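Local coordinates for sugar fermentation stimulation protein homolog (Pyrococcus furiosus, PDB 4DA2) that probably binds DNA and joins an OB-fold domain to a calcium-binding domain of the PD-(D/E)xK nuclease fold, at residues Cys13-Arg18 with Glu45-Gly50; Val7-Pro12 with Cys55-Gly60; Glu159-Ala164 with Leu202-Glu207; Arg152-Ile157 with Pro192-Leu197. The protein carries 1 engineered substitution. All blocks are in the same frame, centred on the assembly; numbering follows the deposited sequence.

From the N terminus, the chain first runs through a loop at 7-10 into strand 11-18. Contact 1 closes a loop when residues 45-50 return to that strand. Contact 2 closes a wider loop around it when strand 52-57 pairs with residue 11. The two touch where the sulfurs of Cys-13 and Cys-55 pack together, and both belong to the OB-fold domain. Contacts 3 and 4 come later, in the PD-(D/E)xK domain. They cross along the chain, because the two helices they join, 151-165 and 192-204, run nearly parallel. Contact 4 ties their N-terminal halves and contact 3 their C-terminal ends. Ile-161 and Leu-197 connect the two.

Contact 1: residues Cys13-Arg18 with Glu45-Gly50; sequences CIFLRR and EFMIPG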
loop_
_atom_site.group_PDB
_atom_site.type_symbol
_atom_site.label_atom_id
_atom_site.label_comp_id
_atom_site.label_asym_id
_atom_site.label_seq_id
_atom_site.Cartn_x
_atom_site.Cartn_y
_atom_site.Cartn_z
ATOM N N CYS A 13 17.077 10.977 -5.091
ATOM C CA CYS A 13 17.917 11.157 -3.918
ATOM C C CYS A 13 18.680 9.863 -3.692
ATOM O O CYS A 13 18.349 8.825 -4.298
ATOM C CB CYS A 13 17.056 11.522 -2.693
ATOM S SG CYS A 13 15.973 10.181 -2.115
ATOM N N ILE A 14 19.728 9.927 -2.872
ATOM C CA ILE A 14 20.440 8.738 -2.448
ATOM C C ILE A 14 20.026 8.407 -1.034
ATOM O O ILE A 14 20.118 9.258 -0.133
ATOM C CB ILE A 14 21.995 8.906 -2.525
ATOM C CG1 ILE A 14 22.418 9.329 -3.939
ATOM C CG2 ILE A 14 22.697 7.604 -2.043
ATOM C CD1 ILE A 14 23.841 9.872 -4.043
ATOM N N PHE A 15 19.575 7.174 -0.830
ATOM C CA PHE A 15 19.243 6.738 0.512
ATOM C C PHE A 15 20.514 6.538 1.320
ATOM O O PHE A 15 21.430 5.842 0.880
ATOM C CB PHE A 15 18.409 5.458 0.506
ATOM C CG PHE A 15 17.940 5.068 1.867
ATOM C CD1 PHE A 15 16.890 5.740 2.469
ATOM C CD2 PHE A 15 18.570 4.035 2.572
ATOM C CE1 PHE A 15 16.467 5.403 3.780
ATOM C CE2 PHE A 15 18.143 3.693 3.857
ATOM C CZ PHE A 15 17.095 4.373 4.465
ATOM N N LEU A 16 20.581 7.170 2.493
ATOM C CA LEU A 16 21.778 7.047 3.340
ATOM C C LEU A 16 21.529 6.072 4.462
ATOM O O LEU A 16 22.221 5.040 4.570
ATOM C CB LEU A 16 22.197 8.429 3.895
ATOM C CG LEU A 16 22.534 9.442 2.782
ATOM C CD1 LEU A 16 22.835 10.828 3.351
ATOM C CD2 LEU A 16 23.684 8.961 1.894
ATOM N N ARG A 17 20.527 6.368 5.292
ATOM C CA ARG A 17 20.213 5.481 6.413
ATOM C C ARG A 17 18.841 5.720 7.034
ATOM O O ARG A 17 18.282 6.819 6.977
ATOM C CB ARG A 17 21.319 5.484 7.486
ATOM C CG ARG A 17 21.423 6.755 8.295
ATOM C CD ARG A 17 22.650 6.738 9.220
ATOM N NE ARG A 17 22.809 8.023 9.910
ATOM C CZ ARG A 17 22.268 8.337 11.087
ATOM N NH1 ARG A 17 21.496 7.475 11.737
ATOM N NH2 ARG A 17 22.502 9.532 11.622
ATOM N N ARG A 18 18.290 4.659 7.610
ATOM C CA ARG A 18 17.033 4.787 8.299
ATOM C C ARG A 18 17.317 5.163 9.748
ATOM O O ARG A 18 18.110 4.511 10.419
ATOM C CB ARG A 18 16.210 3.489 8.175
ATOM C CG ARG A 18 14.744 3.699 8.482
ATOM C CD ARG A 18 13.894 2.519 8.053
ATOM N NE ARG A 18 12.472 2.810 8.244
ATOM C CZ ARG A 18 11.483 1.956 7.983
ATOM N NH1 ARG A 18 11.756 0.750 7.506
ATOM N NH2 ARG A 18 10.217 2.307 8.192
ATOM N N GLU A 45 14.976 -4.726 1.711
ATOM C CA GLU A 45 15.537 -4.762 0.364
ATOM C C GLU A 45 15.670 -3.375 -0.310
ATOM O O GLU A 45 16.458 -3.208 -1.247
ATOM C CB GLU A 45 14.839 -5.810 -0.503
ATOM C CG GLU A 45 15.100 -7.224 0.036
ATOM C CD GLU A 45 14.308 -8.319 -0.664
ATOM O OE1 GLU A 45 13.971 -8.164 -1.858
ATOM O OE2 GLU A 45 14.038 -9.349 -0.013
ATOM N N PHE A 46 14.943 -2.386 0.206
ATOM C CA PHE A 46 14.969 -1.031 -0.346
ATOM C C PHE A 46 15.883 -0.099 0.434
ATOM O O PHE A 46 16.563 0.731 -0.177
ATOM C CB PHE A 46 13.569 -0.388 -0.386
ATOM C CG PHE A 46 12.671 -0.942 -1.478
ATOM C CD1 PHE A 46 13.072 -0.897 -2.817
ATOM C CD2 PHE A 46 11.452 -1.528 -1.156
ATOM C CE1 PHE A 46 12.250 -1.417 -3.828
ATOM C CE2 PHE A 46 10.625 -2.056 -2.153
ATOM C CZ PHE A 46 11.024 -1.998 -3.488
ATOM N N MET A 47 15.840 -0.212 1.771
ATOM C CA MET A 47 16.527 0.708 2.697
ATOM C C MET A 47 17.983 0.319 2.819
ATOM O O MET A 47 18.414 -0.122 3.890
ATOM C CB MET A 47 15.893 0.641 4.090
ATOM C CG MET A 47 14.403 0.867 4.127
ATOM S SD MET A 47 14.041 2.615 4.181
ATOM C CE MET A 47 12.276 2.650 3.843
ATOM N N ILE A 48 18.724 0.477 1.721
ATOM C CA ILE A 48 20.136 0.086 1.640
ATOM C C ILE A 48 20.933 1.338 1.278
ATOM O O ILE A 48 20.605 2.026 0.308
ATOM C CB ILE A 48 20.364 -1.031 0.554
ATOM C CG1 ILE A 48 19.548 -2.294 0.881
ATOM C CG2 ILE A 48 21.873 -1.348 0.343
ATOM C CD1 ILE A 48 20.131 -3.178 1.945
ATOM N N PRO A 49 21.979 1.656 2.072
ATOM C CA PRO A 49 22.797 2.836 1.751
ATOM C C PRO A 49 23.277 2.826 0.293
ATOM O O PRO A 49 23.795 1.798 -0.193
ATOM C CB PRO A 49 23.967 2.739 2.745
ATOM C CG PRO A 49 23.386 2.006 3.934
ATOM C CD PRO A 49 22.394 1.010 3.334
ATOM N N GLY A 50 23.045 3.922 -0.422
ATOM C CA GLY A 50 23.488 4.052 -1.810
ATOM C C GLY A 50 22.378 3.884 -2.842
ATOM O O GLY A 50 22.535 4.293 -4.004
#
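Gly-50 N donates a nearly straight 2.8 Å hydrogen bond to Phe-15 O, where the loop 45-50 comes back to strand 11-18 at 143° to its direction. The same carbonyl also takes a CA-H...O contact from Pro-49 CA. Two neighbouring residues therefore share one acceptor. The backbone turn at Gly-50 suits glycine, because a CB would run into Pro-49 O. Gly-50 CA lies 3.6 Å from Ile-14 CG2.

The main side-chain contact is between Phe-15 and Met-47. Phe-15 holds CG anti to the backbone N (chi1 -174°), which sends the ring from the strand to the loop. Met-47 is the centre of an inverse gamma turn, and its chain is bent at chi2. Its sulfur comes to the CZ and CE1 side of the ring, with SD 3.5 Å from Phe-15 CZ. This is a Met-aromatic contact with an oblique approach, SD 39° off the ring normal. Farther round the ring, Ile-48 O lies at the edge, 3.6 Å from Phe-15 CD2. Pro-49 rests its CG on Leu-16 O at 3.3 Å.

Arg-18 runs extended past the same sulfur, its CD 3.9 Å from Met-47 SD. Met-47 CE lies over one face of the guanidinium. The charged end is gripped by backbone carbonyls elsewhere, Arg-21 O and Gly-41 O.

In the OB-fold domain, strand 11-18 lies between strands 23-28 and 52-57. Leu-16 and Arg-17 both face Leu-25 there, a classic beta bulge. Leu-67 of strand 65-72 packs on Phe-15, and Phe-70 of that strand packs on Met-47.

Contact 2: residues Val7-Pro12 with Cys55-Gly60; sequences VSPLFP and CTPKAG
Phe-11 and Cys-55 form an antiparallel hydrogen-bonded pair at one end of the junction between strands 11-18 and 52-57 of the OB-fold sheet. Phe-11 N donates to Cys-55 O at 2.8 Å. Cys-55 N returns the bond to Phe-11 O, also at 2.8 Å. Both are close to straight. The two side chains leave the sheet on the same face.

Residues 7-10, just before the strand, are loop, and here a side chain takes over the bonding. Thr-56 OG1 donates to Pro-9 O at 2.7 Å, in the carbonyl plane. The hydroxyl gets there because OG1 stands anti to the backbone N (chi1 -162°). Thr-56 CB lies close to the same oxygen, 3.4 Å from Pro-9 O. Val-7 adds a looser touch on the hydroxyl with its CG1. A valine in place of Thr-56 lacks the hydroxyl and would probably leave Pro-9 O without this bond, so that the loop before the strand is held less firmly.

Pro-9 follows a cis peptide bond. Its ring meets that of Pro-57, with Pro-9 CG 3.6 Å from Pro-57 CD.

Leu-68 of strand 65-72 packs against Val-7, Leu-10 and Thr-56. Val-7 is also bonded through its backbone to Gly-219, in the other domain, so residues 7-12 form part of the passage between the two. Pro-57 also meets the strand residue Phe-11, whose side chain crosses the proline ring at about a right angle, with Phe-11 CE2 3.6 Å from Pro-57 CG.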
loop_
_atom_site.group_PDB
_atom_site.type_symbol
_atom_site.label_atom_id
_atom_site.label_comp_id
_atom_site.label_asym_id
_atom_site.label_seq_id
_atom_site.Cartn_x
_atom_site.Cartn_y
_atom_site.Cartn_z
ATOM N N VAL A 7 2.526 12.881 -9.474
ATOM C CA VAL A 7 3.172 13.500 -8.332
ATOM C C VAL A 7 4.219 14.477 -8.861
ATOM O O VAL A 7 5.086 14.104 -9.645
ATOM C CB VAL A 7 3.839 12.436 -7.446
ATOM C CG1 VAL A 7 4.709 13.076 -6.361
ATOM C CG2 VAL A 7 2.783 11.528 -6.837
ATOM N N SER A 8 4.118 15.725 -8.424
ATOM C CA SER A 8 5.044 16.782 -8.826
ATOM C C SER A 8 5.315 17.722 -7.625
ATOM O O SER A 8 4.382 18.046 -6.888
ATOM C CB SER A 8 4.395 17.576 -9.971
ATOM O OG SER A 8 5.343 18.429 -10.575
ATOM N N PRO A 9 6.583 18.122 -7.395
ATOM C CA PRO A 9 7.807 17.668 -8.064
ATOM C C PRO A 9 8.361 16.372 -7.462
ATOM O O PRO A 9 8.065 16.039 -6.312
ATOM C CB PRO A 9 8.794 18.809 -7.787
ATOM C CG PRO A 9 8.354 19.381 -6.512
ATOM C CD PRO A 9 6.862 19.190 -6.413
ATOM N N LEU A 10 9.192 15.679 -8.228
ATOM C CA LEU A 10 9.771 14.426 -7.819
ATOM C C LEU A 10 11.284 14.601 -7.834
ATOM O O LEU A 10 11.853 14.983 -8.857
ATOM C CB LEU A 10 9.304 13.306 -8.767
ATOM C CG LEU A 10 9.400 11.875 -8.257
ATOM C CD1 LEU A 10 8.614 11.707 -6.959
ATOM C CD2 LEU A 10 8.928 10.891 -9.350
ATOM N N PHE A 11 11.933 14.380 -6.690
ATOM C CA PHE A 11 13.393 14.535 -6.592
ATOM C C PHE A 11 14.107 13.193 -6.408
ATOM O O PHE A 11 13.866 12.512 -5.417
ATOM C CB PHE A 11 13.767 15.479 -5.427
ATOM C CG PHE A 11 13.185 16.865 -5.546
ATOM C CD1 PHE A 11 13.393 17.632 -6.695
ATOM C CD2 PHE A 11 12.449 17.416 -4.497
ATOM C CE1 PHE A 11 12.859 18.920 -6.809
ATOM C CE2 PHE A 11 11.910 18.704 -4.605
ATOM C CZ PHE A 11 12.118 19.455 -5.760
ATOM N N PRO A 12 14.990 12.809 -7.358
ATOM C CA PRO A 12 15.843 11.651 -7.078
ATOM C C PRO A 12 16.747 11.986 -5.887
ATOM O O PRO A 12 17.102 13.152 -5.688
ATOM C CB PRO A 12 16.677 11.484 -8.363
ATOM C CG PRO A 12 16.583 12.793 -9.064
ATOM C CD PRO A 12 15.280 13.420 -8.669
ATOM N N CYS A 55 11.918 11.542 -3.658
ATOM C CA CYS A 55 11.270 12.335 -2.617
ATOM C C CYS A 55 10.342 13.389 -3.233
ATOM O O CYS A 55 10.497 13.729 -4.397
ATOM C CB CYS A 55 12.318 13.067 -1.753
ATOM S SG CYS A 55 13.118 12.029 -0.550
ATOM N N THR A 56 9.367 13.851 -2.460
ATOM C CA THR A 56 8.583 15.031 -2.820
ATOM C C THR A 56 8.503 15.972 -1.611
ATOM O O THR A 56 8.578 15.508 -0.470
ATOM C CB THR A 56 7.177 14.657 -3.346
ATOM O OG1 THR A 56 6.636 15.780 -4.057
ATOM C CG2 THR A 56 6.225 14.234 -2.219
ATOM N N PRO A 57 8.382 17.308 -1.852
ATOM C CA PRO A 57 8.370 18.230 -0.713
ATOM C C PRO A 57 7.098 18.050 0.083
ATOM O O PRO A 57 6.113 17.546 -0.447
ATOM C CB PRO A 57 8.388 19.623 -1.368
ATOM C CG PRO A 57 8.912 19.400 -2.737
ATOM C CD PRO A 57 8.398 18.043 -3.132
ATOM N N LYS A 58 7.143 18.430 1.354
ATOM C CA LYS A 58 5.971 18.409 2.211
ATOM C C LYS A 58 5.887 19.796 2.836
ATOM O O LYS A 58 6.810 20.202 3.540
ATOM C CB LYS A 58 6.143 17.341 3.293
ATOM C CG LYS A 58 4.966 17.202 4.228
ATOM C CD LYS A 58 5.336 16.406 5.460
ATOM C CE LYS A 58 4.093 16.087 6.260
ATOM N NZ LYS A 58 4.438 15.576 7.607
ATOM N N ALA A 59 4.810 20.533 2.558
ATOM C CA ALA A 59 4.626 21.875 3.132
ATOM C C ALA A 59 4.122 21.777 4.569
ATOM O O ALA A 59 2.937 21.524 4.803
ATOM C CB ALA A 59 3.673 22.716 2.277
ATOM N N GLY A 60 5.028 21.973 5.524
ATOM C CA GLY A 60 4.722 21.769 6.947
ATOM C C GLY A 60 4.495 20.296 7.283
ATOM O O GLY A 60 3.990 19.534 6.458
#

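Contact 3: residues Glu159-Ala164 with Leu202-Glu207; sequences ELIKLA and LEAGVE
Ala-204 is the first residue of 202-207 to meet helix 151-165. It stands in the last turn of helix 192-204, and its methyl points at the other helix. Ala-204 CB lies 4.1 Å from Ile-161 CG2, the branch that is anti to the backbone N of Ile-161. Its carbonyl is closer still: Ala-204 O is 3.4 Å from Ala-164 CB. The two small residues let the backbones come near each other.

Gly-205 ends the helix in a Schellman motif with positive phi (112°). Its CA is 5.4 Å from Ala-164 CA. This conformation favours glycine, because a CB would run into the carbonyl O of Ala-204.

Val-206 then turns back toward the helix. It holds CG1 anti to the backbone N (chi1 179°), which leaves CG2 beside the N and facing the other segment. Val-206 CG2 sits 3.3 Å from Leu-160 O. The same methyl touches Leu-160 CB and Ala-164 CB, both at 3.9 Å. It thus fits between residues one helical turn apart. The side chains that meet are all apolar, and their methyls also rest on backbone carbonyls.

Glu-207 begins strand 207-215, which lies parallel to strand 169-176. Leu-160 packs on Ala-170 and Ile-172 of that neighbouring strand and on Leu-117 of strand 115-122. Ala-201 of helix 192-204 packs on both Ile-161 and Val-206.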
loop_
_atom_site.group_PDB
_atom_site.type_symbol
_atom_site.label_atom_id
_atom_site.label_comp_id
_atom_site.label_asym_id
_atom_site.label_seq_id
_atom_site.Cartn_x
_atom_site.Cartn_y
_atom_site.Cartn_z
ATOM N N GLU A 159 -10.853 -8.166 12.451
ATOM C CA GLU A 159 -12.069 -7.369 12.395
ATOM C C GLU A 159 -12.816 -7.605 11.073
ATOM O O GLU A 159 -14.047 -7.588 11.036
ATOM C CB GLU A 159 -11.779 -5.881 12.574
ATOM C CG GLU A 159 -11.180 -5.506 13.931
ATOM C CD GLU A 159 -12.095 -5.823 15.120
ATOM O OE1 GLU A 159 -13.285 -6.183 14.935
ATOM O OE2 GLU A 159 -11.605 -5.702 16.248
ATOM N N LEU A 160 -12.052 -7.816 9.988
ATOM C CA LEU A 160 -12.647 -8.122 8.683
ATOM C C LEU A 160 -13.420 -9.451 8.735
ATOM O O LEU A 160 -14.521 -9.564 8.189
ATOM C CB LEU A 160 -11.564 -8.151 7.575
ATOM C CG LEU A 160 -10.975 -6.783 7.202
ATOM C CD1 LEU A 160 -9.685 -6.979 6.365
ATOM C CD2 LEU A 160 -11.970 -5.979 6.413
ATOM N N ILE A 161 -12.796 -10.457 9.338
ATOM C CA ILE A 161 -13.394 -11.776 9.499
ATOM C C ILE A 161 -14.711 -11.650 10.285
ATOM O O ILE A 161 -15.744 -12.208 9.885
ATOM C CB ILE A 161 -12.414 -12.750 10.199
ATOM C CG1 ILE A 161 -11.259 -13.122 9.259
ATOM C CG2 ILE A 161 -13.176 -14.006 10.689
ATOM C CD1 ILE A 161 -10.108 -13.848 9.937
ATOM N N LYS A 162 -14.685 -10.899 11.386
ATOM C CA LYS A 162 -15.887 -10.746 12.213
ATOM C C LYS A 162 -17.024 -10.037 11.445
ATOM O O LYS A 162 -18.175 -10.456 11.512
ATOM C CB LYS A 162 -15.549 -10.016 13.509
ATOM C CG LYS A 162 -16.771 -9.451 14.292
ATOM C CD LYS A 162 -17.597 -10.499 15.014
ATOM C CE LYS A 162 -18.413 -9.848 16.134
ATOM N NZ LYS A 162 -19.756 -10.455 16.259
ATOM N N LEU A 163 -16.694 -8.973 10.711
ATOM C CA LEU A 163 -17.670 -8.318 9.828
ATOM C C LEU A 163 -18.340 -9.347 8.872
ATOM O O LEU A 163 -19.574 -9.439 8.810
ATOM C CB LEU A 163 -16.985 -7.221 9.016
ATOM C CG LEU A 163 -16.657 -5.923 9.760
ATOM C CD1 LEU A 163 -15.807 -5.061 8.859
ATOM C CD2 LEU A 163 -17.944 -5.205 10.090
ATOM N N ALA A 164 -17.524 -10.144 8.167
ATOM C CA ALA A 164 -18.043 -11.119 7.194
ATOM C C ALA A 164 -18.941 -12.171 7.842
ATOM O O ALA A 164 -19.938 -12.573 7.256
ATOM C CB ALA A 164 -16.920 -11.793 6.440
ATOM N N LEU A 202 -10.797 -15.578 3.638
ATOM C CA LEU A 202 -11.374 -16.109 2.393
ATOM C C LEU A 202 -12.585 -16.986 2.691
ATOM O O LEU A 202 -13.659 -16.806 2.120
ATOM C CB LEU A 202 -10.339 -16.922 1.624
ATOM C CG LEU A 202 -9.516 -16.289 0.504
ATOM C CD1 LEU A 202 -8.736 -17.406 -0.212
ATOM C CD2 LEU A 202 -10.398 -15.508 -0.454
ATOM N N GLU A 203 -12.412 -17.913 3.630
ATOM C CA GLU A 203 -13.479 -18.823 4.028
ATOM C C GLU A 203 -14.674 -18.131 4.650
ATOM O O GLU A 203 -15.810 -18.556 4.439
ATOM C CB GLU A 203 -12.937 -19.893 4.981
ATOM C CG GLU A 203 -11.970 -20.851 4.311
ATOM C CD GLU A 203 -11.416 -21.875 5.287
ATOM O OE1 GLU A 203 -11.978 -22.022 6.395
ATOM O OE2 GLU A 203 -10.421 -22.528 4.940
ATOM N N ALA A 204 -14.427 -17.032 5.371
ATOM C CA ALA A 204 -15.457 -16.316 6.093
ATOM C C ALA A 204 -16.290 -15.404 5.200
ATOM O O ALA A 204 -17.382 -15.002 5.592
ATOM C CB ALA A 204 -14.859 -15.505 7.275
ATOM N N GLY A 205 -15.781 -15.086 4.006
ATOM C CA GLY A 205 -16.488 -14.184 3.091
ATOM C C GLY A 205 -15.804 -12.841 2.875
ATOM O O GLY A 205 -16.362 -11.970 2.192
ATOM N N VAL A 206 -14.619 -12.640 3.467
ATOM C CA VAL A 206 -13.879 -11.385 3.206
ATOM C C VAL A 206 -13.342 -11.438 1.776
ATOM O O VAL A 206 -12.660 -12.399 1.391
ATOM C CB VAL A 206 -12.687 -11.157 4.166
ATOM C CG1 VAL A 206 -11.932 -9.828 3.802
ATOM C CG2 VAL A 206 -13.136 -11.185 5.632
ATOM N N GLU A 207 -13.657 -10.414 0.983
ATOM C CA GLU A 207 -13.169 -10.393 -0.414
ATOM C C GLU A 207 -11.708 -9.956 -0.413
ATOM O O GLU A 207 -11.318 -9.020 0.319
ATOM C CB GLU A 207 -14.016 -9.469 -1.276
ATOM C CG GLU A 207 -15.490 -9.908 -1.338
ATOM C CD GLU A 207 -15.735 -11.164 -2.186
ATOM O OE1 GLU A 207 -15.060 -11.324 -3.219
ATOM O OE2 GLU A 207 -16.615 -11.989 -1.828
#

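Contact 4: residues Arg152-Ile157 with Pro192-Leu197; sequences RGQRHI and PKIAEL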
loop_
_atom_site.group_PDB
_atom_site.type_symbol
_atom_site.label_atom_id
_atom_site.label_comp_id
_atom_site.label_asym_id
_atom_site.label_seq_id
_atom_site.Cartn_x
_atom_site.Cartn_y
_atom_site.Cartn_z
ATOM N N ARG A 152 -0.812 -4.957 14.189
ATOM C CA ARG A 152 -1.768 -4.037 13.604
ATOM C C ARG A 152 -2.550 -4.778 12.509
ATOM O O ARG A 152 -3.773 -4.780 12.532
ATOM C CB ARG A 152 -1.008 -2.837 13.029
ATOM C CG ARG A 152 -1.821 -1.653 12.568
ATOM C CD ARG A 152 -0.902 -0.748 11.727
ATOM N NE ARG A 152 -1.394 0.613 11.529
ATOM C CZ ARG A 152 -0.719 1.717 11.849
ATOM N NH1 ARG A 152 0.494 1.648 12.392
ATOM N NH2 ARG A 152 -1.258 2.903 11.619
ATOM N N GLY A 153 -1.837 -5.415 11.577
ATOM C CA GLY A 153 -2.465 -6.174 10.489
ATOM C C GLY A 153 -3.232 -7.408 10.920
ATOM O O GLY A 153 -4.282 -7.718 10.349
ATOM N N GLN A 154 -2.723 -8.126 11.927
ATOM C CA GLN A 154 -3.456 -9.251 12.494
ATOM C C GLN A 154 -4.807 -8.789 13.037
ATOM O O GLN A 154 -5.810 -9.438 12.786
ATOM C CB GLN A 154 -2.655 -9.958 13.595
ATOM C CG GLN A 154 -1.401 -10.673 13.108
ATOM C CD GLN A 154 -0.531 -11.167 14.267
ATOM O OE1 GLN A 154 -0.970 -11.210 15.406
ATOM N NE2 GLN A 154 0.699 -11.530 13.970
ATOM N N ARG A 155 -4.815 -7.652 13.742
ATOM C CA ARG A 155 -6.042 -7.037 14.257
ATOM C C ARG A 155 -7.008 -6.670 13.151
ATOM O O ARG A 155 -8.182 -6.934 13.264
ATOM C CB ARG A 155 -5.723 -5.784 15.086
ATOM C CG ARG A 155 -5.348 -6.090 16.519
ATOM C CD ARG A 155 -5.157 -4.768 17.310
ATOM N NE ARG A 155 -4.097 -4.899 18.304
ATOM C CZ ARG A 155 -3.008 -4.137 18.370
ATOM N NH1 ARG A 155 -2.803 -3.135 17.503
ATOM N NH2 ARG A 155 -2.115 -4.371 19.316
ATOM N N HIS A 156 -6.500 -6.037 12.100
ATOM C CA HIS A 156 -7.359 -5.634 10.995
ATOM C C HIS A 156 -8.022 -6.835 10.345
ATOM O O HIS A 156 -9.211 -6.800 10.067
ATOM C CB HIS A 156 -6.584 -4.842 9.951
ATOM C CG HIS A 156 -6.107 -3.502 10.416
ATOM N ND1 HIS A 156 -5.094 -2.823 9.776
ATOM C CD2 HIS A 156 -6.500 -2.713 11.451
ATOM C CE1 HIS A 156 -4.894 -1.662 10.381
ATOM N NE2 HIS A 156 -5.721 -1.582 11.413
ATOM N N ILE A 157 -7.261 -7.899 10.096
ATOM C CA ILE A 157 -7.828 -9.085 9.428
ATOM C C ILE A 157 -8.890 -9.745 10.323
ATOM O O ILE A 157 -9.946 -10.202 9.837
ATOM C CB ILE A 157 -6.738 -10.086 8.948
ATOM C CG1 ILE A 157 -5.831 -9.400 7.911
ATOM C CG2 ILE A 157 -7.414 -11.373 8.322
ATOM C CD1 ILE A 157 -4.398 -10.014 7.794
ATOM N N PRO A 192 3.438 -15.767 9.877
ATOM C CA PRO A 192 2.663 -17.002 9.686
ATOM C C PRO A 192 1.226 -16.877 10.202
ATOM O O PRO A 192 0.338 -17.495 9.639
ATOM C CB PRO A 192 3.439 -18.032 10.511
ATOM C CG PRO A 192 4.838 -17.509 10.506
ATOM C CD PRO A 192 4.685 -16.020 10.628
ATOM N N LYS A 193 0.999 -16.083 11.248
ATOM C CA LYS A 193 -0.363 -15.852 11.777
ATOM C C LYS A 193 -1.243 -15.134 10.725
ATOM O O LYS A 193 -2.434 -15.485 10.529
ATOM C CB LYS A 193 -0.318 -15.042 13.081
ATOM C CG LYS A 193 0.506 -15.699 14.211
ATOM C CD LYS A 193 0.507 -14.855 15.485
ATOM C CE LYS A 193 1.347 -15.516 16.586
ATOM N NZ LYS A 193 1.443 -14.635 17.779
ATOM N N ILE A 194 -0.639 -14.158 10.049
ATOM C CA ILE A 194 -1.335 -13.415 8.997
ATOM C C ILE A 194 -1.667 -14.319 7.819
ATOM O O ILE A 194 -2.780 -14.265 7.286
ATOM C CB ILE A 194 -0.566 -12.156 8.529
ATOM C CG1 ILE A 194 -0.767 -11.009 9.522
ATOM C CG2 ILE A 194 -1.104 -11.684 7.139
ATOM C CD1 ILE A 194 0.001 -9.771 9.146
ATOM N N ALA A 195 -0.721 -15.149 7.401
ATOM C CA ALA A 195 -1.019 -16.097 6.309
ATOM C C ALA A 195 -2.206 -17.020 6.686
ATOM O O ALA A 195 -3.120 -17.231 5.876
ATOM C CB ALA A 195 0.212 -16.889 5.917
ATOM N N GLU A 196 -2.209 -17.521 7.926
ATOM C CA GLU A 196 -3.324 -18.353 8.425
ATOM C C GLU A 196 -4.641 -17.568 8.474
ATOM O O GLU A 196 -5.682 -18.075 8.045
ATOM C CB GLU A 196 -2.980 -18.968 9.795
ATOM C CG GLU A 196 -4.101 -19.793 10.442
ATOM C CD GLU A 196 -4.407 -21.110 9.736
ATOM O OE1 GLU A 196 -3.831 -21.406 8.662
ATOM O OE2 GLU A 196 -5.246 -21.863 10.272
ATOM N N LEU A 197 -4.587 -16.346 9.005
ATOM C CA LEU A 197 -5.744 -15.457 9.087
ATOM C C LEU A 197 -6.325 -15.104 7.701
ATOM O O LEU A 197 -7.515 -14.965 7.569
ATOM C CB LEU A 197 -5.392 -14.168 9.863
ATOM C CG LEU A 197 -5.306 -14.244 11.408
ATOM C CD1 LEU A 197 -4.743 -12.909 11.948
ATOM C CD2 LEU A 197 -6.673 -14.572 12.012
#
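Gln-154 turns CG anti to its carbonyl carbon (chi1 -67°) and then runs extended, which lays CG against Ile-194 and carries the amide to Lys-193. Ile-157 sets CG2 anti to the backbone N, which turns that branch to Leu-197. These residues pack two nearly parallel helices of the PD-(D/E)xK domain, 151-165 and 192-204. Helix 151-165 connects strands 142-145 and 169-176; helix 192-204 connects strands 183-186 and 207-215. The segment axes come within 9.8 Å and differ in direction by 14°.

Gln-154 makes the widest set of contacts. Its CG lies 3.7 Å from Ile-194 CG1, the two side chains crossing at about a right angle. Farther out, the amide rests against the stem of Lys-193, with Gln-154 NE2 3.7 Å from Lys-193 CD. The polar partner of NE2 is Asp-191 OD2, just before the second helix. The other oxygen of Asp-191 accepts from Ile-194 N, so one carboxylate joins this helix start to the glutamine. Putting an alanine here removes the amide and CG, and would probably leave Asp-191 OD2 without that donor and open a gap beside Ile-194 and the lysine stem.

Gly-153 lets Ile-194 CD1 come close to the first helix's backbone. Deeper in, Ile-157 CD1 sits 3.8 Å from Ile-194 CG2. On the sheet side, His-156 of the first helix bonds to Lys-133 NZ of strand 127-139. Leu-197 reaches back to the first helix and places CD1 3.7 Å from Gln-154 O, while Ile-157 CG2 lies 3.8 Å from Leu-197 CB.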